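Local coordinates for ethylbenzene dehydrogenase beta-subunit (Aromatoleum aromaticum, PDB 2IVF), which serves as the iron-sulfur subunit of a multi-subunit dehydrogenase, carrying several clusters of the ferredoxin type that probably relay electrons between the other subunits, at residues Val36-Ile41 / Met51-Val56. Sequence-based numbering, arbitrary orientation.
Sequences VACKNI and MRWNNV. With SF4 (iron/sulfur cluster), chain U.
Cys38 and Trp53 meet beside an iron/sulfur cluster in a ferredoxin-like binding site, where helix 33-42 faces the loop leading into strand 55-59. Metal coordination comes first: Cys38 SG binds FE2 of the cluster at 2.3 Å, and chi1 of -171° swings the sulfur away from its own backbone N toward the iron. Cys211, Cys214 and Cys226 belong to the same pocket.

Nonpolar and sulfur contacts line the cluster. Trp53 CB lies 3.8 Å from Cys38 SG, which lies obliquely to the six-membered ring of the indole, 63° off the ring normal. The ring turns its edge to the cluster, with CE3 3.6 Å from S3, while the ring of Trp42 meets it, the two planes nearly parallel. Farther along, Asn54 CB packs on Cys38 CB at 4.0 Å; its amide oxygen is bonded by Arg235.

Polar bonding ties the helix to the loop through Lys39. Bends at chi2 and chi4 carry its amine to the backbone of Met51, and Thr43 O takes a further bond from that amine. Arg52 NE lies 5.1 Å from Lys39 NZ, not in contact, and the guanidinium is bonded through NH1 to Asp93 O. The Lys39 NZ to Met51 O bond is 2.6 Å long, with the nitrogen tilted 27° from the carbonyl plane.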
ATOM      1  N   VAL B  36      -2.807   8.417  -7.773  1.00 25.04           N
ATOM      2  CA  VAL B  36      -3.585   9.209  -6.801  1.00 24.93           C
ATOM      3  C   VAL B  36      -3.189  10.682  -6.799  1.00 25.22           C
ATOM      4  O   VAL B  36      -4.035  11.532  -6.516  1.00 25.66           O
ATOM      5  CB  VAL B  36      -3.584   8.621  -5.363  1.00 27.14           C
ATOM      6  CG1 VAL B  36      -3.976   7.097  -5.356  1.00 22.72           C
ATOM      7  CG2 VAL B  36      -2.278   8.899  -4.615  1.00 25.46           C
ATOM      8  N   ALA B  37      -1.920  10.984  -7.110  1.00 24.79           N
ATOM      9  CA  ALA B  37      -1.429  12.364  -7.169  1.00 24.34           C
ATOM     10  C   ALA B  37      -2.245  13.099  -8.219  1.00 23.85           C
ATOM     11  O   ALA B  37      -2.805  14.148  -7.970  1.00 22.85           O
ATOM     12  CB  ALA B  37       0.116  12.398  -7.533  1.00 23.08           C
ATOM     13  N   CYS B  38      -2.350  12.498  -9.394  1.00 24.11           N
ATOM     14  CA  CYS B  38      -3.156  13.090 -10.463  1.00 24.42           C
ATOM     15  C   CYS B  38      -4.615  13.178 -10.089  1.00 24.86           C
ATOM     16  O   CYS B  38      -5.244  14.235 -10.279  1.00 25.23           O
ATOM     17  CB  CYS B  38      -3.075  12.248 -11.725  1.00 25.39           C
ATOM     18  SG  CYS B  38      -3.839  13.095 -13.104  1.00 23.51           S
ATOM     19  N   LYS B  39      -5.155  12.066  -9.582  1.00 25.27           N
ATOM     20  CA  LYS B  39      -6.600  11.910  -9.413  1.00 25.07           C
ATOM     21  C   LYS B  39      -7.121  12.931  -8.421  1.00 24.97           C
ATOM     22  O   LYS B  39      -8.214  13.477  -8.578  1.00 24.50           O
ATOM     23  CB  LYS B  39      -6.928  10.515  -8.888  1.00 25.98           C
ATOM     24  CG  LYS B  39      -8.410  10.079  -9.084  1.00 26.61           C
ATOM     25  CD  LYS B  39      -8.454   8.882 -10.061  1.00 29.58           C
ATOM     26  CE  LYS B  39      -9.769   8.602 -10.655  1.00 30.01           C
ATOM     27  NZ  LYS B  39     -10.200   9.601 -11.634  1.00 25.85           N
ATOM     28  N   ASN B  40      -6.326  13.153  -7.384  1.00 25.10           N
ATOM     29  CA  ASN B  40      -6.735  13.998  -6.280  1.00 24.34           C
ATOM     30  C   ASN B  40      -6.601  15.476  -6.541  1.00 24.09           C
ATOM     31  O   ASN B  40      -7.056  16.276  -5.727  1.00 26.16           O
ATOM     32  CB  ASN B  40      -6.044  13.545  -4.983  1.00 23.68           C
ATOM     33  CG  ASN B  40      -6.706  12.294  -4.423  1.00 24.93           C
ATOM     34  OD1 ASN B  40      -7.728  12.392  -3.725  1.00 25.01           O
ATOM     35  ND2 ASN B  40      -6.206  11.124  -4.820  1.00 23.95           N
ATOM     36  N   ILE B  41      -6.015  15.852  -7.675  1.00 23.87           N
ATOM     37  CA  ILE B  41      -6.185  17.208  -8.185  1.00 23.10           C
ATOM     38  C   ILE B  41      -7.237  17.286  -9.274  1.00 23.73           C
ATOM     39  O   ILE B  41      -8.166  18.104  -9.175  1.00 22.47           O
ATOM     40  CB  ILE B  41      -4.881  17.805  -8.736  1.00 23.02           C
ATOM     41  CG1 ILE B  41      -3.752  17.616  -7.746  1.00 22.13           C
ATOM     42  CG2 ILE B  41      -5.102  19.318  -9.104  1.00 22.27           C
ATOM     43  CD1 ILE B  41      -2.350  17.811  -8.333  1.00 23.00           C
ATOM     44  N   MET B  51     -11.354   8.251 -15.056  1.00 25.06           N
ATOM     45  CA  MET B  51     -10.164   8.630 -15.779  1.00 24.81           C
ATOM     46  C   MET B  51      -8.957   8.517 -14.895  1.00 24.29           C
ATOM     47  O   MET B  51      -8.908   9.126 -13.809  1.00 24.12           O
ATOM     48  CB  MET B  51     -10.271  10.061 -16.244  1.00 24.71           C
ATOM     49  CG  MET B  51     -11.497  10.378 -17.071  1.00 25.44           C
ATOM     50  SD  MET B  51     -11.498  12.138 -17.496  1.00 25.07           S
ATOM     51  CE  MET B  51     -13.003  12.282 -18.487  1.00 25.35           C
ATOM     52  N   ARG B  52      -7.976   7.750 -15.364  1.00 23.79           N
ATOM     53  CA  ARG B  52      -6.657   7.669 -14.739  1.00 23.96           C
ATOM     54  C   ARG B  52      -5.670   8.211 -15.721  1.00 24.72           C
ATOM     55  O   ARG B  52      -4.999   7.470 -16.449  1.00 24.51           O
ATOM     56  CB  ARG B  52      -6.323   6.218 -14.330  1.00 24.49           C
ATOM     57  CG  ARG B  52      -7.042   5.772 -13.086  1.00 24.23           C
ATOM     58  CD  ARG B  52      -8.409   5.187 -13.432  1.00 27.44           C
ATOM     59  NE  ARG B  52      -9.102   4.703 -12.236  1.00 23.29           N
ATOM     60  CZ  ARG B  52     -10.264   4.083 -12.273  1.00 21.73           C
ATOM     61  NH1 ARG B  52     -10.882   3.913 -13.424  1.00 23.16           N
ATOM     62  NH2 ARG B  52     -10.833   3.638 -11.166  1.00 23.50           N
ATOM     63  N   TRP B  53      -5.614   9.533 -15.769  1.00 23.94           N
ATOM     64  CA  TRP B  53      -4.737  10.227 -16.711  1.00 24.15           C
ATOM     65  C   TRP B  53      -3.320   9.758 -16.468  1.00 24.00           C
ATOM     66  O   TRP B  53      -2.605   9.503 -17.407  1.00 24.90           O
ATOM     67  CB  TRP B  53      -4.804  11.724 -16.561  1.00 22.52           C
ATOM     68  CG  TRP B  53      -6.106  12.370 -16.852  1.00 22.26           C
ATOM     69  CD1 TRP B  53      -7.194  11.841 -17.504  1.00 22.95           C
ATOM     70  CD2 TRP B  53      -6.427  13.742 -16.591  1.00 23.00           C
ATOM     71  NE1 TRP B  53      -8.153  12.785 -17.637  1.00 24.35           N
ATOM     72  CE2 TRP B  53      -7.715  13.967 -17.101  1.00 23.82           C
ATOM     73  CE3 TRP B  53      -5.734  14.803 -15.987  1.00 23.41           C
ATOM     74  CZ2 TRP B  53      -8.355  15.185 -16.976  1.00 19.55           C
ATOM     75  CZ3 TRP B  53      -6.337  16.010 -15.899  1.00 23.25           C
ATOM     76  CH2 TRP B  53      -7.643  16.209 -16.399  1.00 22.59           C
ATOM     77  N   ASN B  54      -2.929   9.608 -15.201  1.00 24.79           N
ATOM     78  CA  ASN B  54      -1.749   8.874 -14.866  1.00 24.28           C
ATOM     79  C   ASN B  54      -2.232   7.509 -14.469  1.00 24.81           C
ATOM     80  O   ASN B  54      -3.086   7.368 -13.572  1.00 22.13           O
ATOM     81  CB  ASN B  54      -0.968   9.472 -13.697  1.00 25.04           C
ATOM     82  CG  ASN B  54       0.238   8.633 -13.361  1.00 24.95           C
ATOM     83  OD1 ASN B  54       1.347   8.985 -13.710  1.00 26.41           O
ATOM     84  ND2 ASN B  54       0.015   7.464 -12.718  1.00 22.41           N
ATOM     85  N   ASN B  55      -1.748   6.511 -15.197  1.00 23.86           N
ATOM     86  CA  ASN B  55      -2.148   5.151 -14.922  1.00 23.71           C
ATOM     87  C   ASN B  55      -0.937   4.253 -14.738  1.00 24.36           C
ATOM     88  O   ASN B  55       0.108   4.463 -15.354  1.00 24.35           O
ATOM     89  CB  ASN B  55      -3.069   4.599 -16.014  1.00 23.35           C
ATOM     90  CG  ASN B  55      -2.544   4.812 -17.376  1.00 22.54           C
ATOM     91  OD1 ASN B  55      -2.820   5.864 -18.004  1.00 26.51           O
ATOM     92  ND2 ASN B  55      -1.850   3.840 -17.889  1.00 16.88           N
ATOM     93  N   VAL B  56      -1.087   3.255 -13.893  1.00 23.70           N
ATOM     94  CA  VAL B  56       0.009   2.301 -13.660  1.00 23.92           C
ATOM     95  C   VAL B  56      -0.515   0.902 -13.643  1.00 23.79           C
ATOM     96  O   VAL B  56      -1.430   0.593 -12.899  1.00 23.62           O
ATOM     97  CB  VAL B  56       0.771   2.550 -12.349  1.00 23.76           C
ATOM     98  CG1 VAL B  56       1.967   1.656 -12.315  1.00 22.72           C
ATOM     99  CG2 VAL B  56       1.186   4.007 -12.167  1.00 23.25           C
TER
HETATM  100 FE1  SF4 U1359      -0.857  14.615 -16.485  1.00 24.74          FE
HETATM  101 FE2  SF4 U1359      -2.134  14.012 -14.269  1.00 24.78          FE
HETATM  102 FE3  SF4 U1359       0.529  13.668 -14.404  1.00 26.01          FE
HETATM  103 FE4  SF4 U1359      -0.435  16.176 -14.251  1.00 23.99          FE
HETATM  104  S1  SF4 U1359      -0.584  14.561 -12.628  1.00 24.55           S
HETATM  105  S2  SF4 U1359       1.126  15.447 -15.740  1.00 24.48           S
HETATM  106  S3  SF4 U1359      -2.423  15.974 -15.447  1.00 23.52           S
HETATM  107  S4  SF4 U1359      -1.120  12.533 -15.619  1.00 24.40           S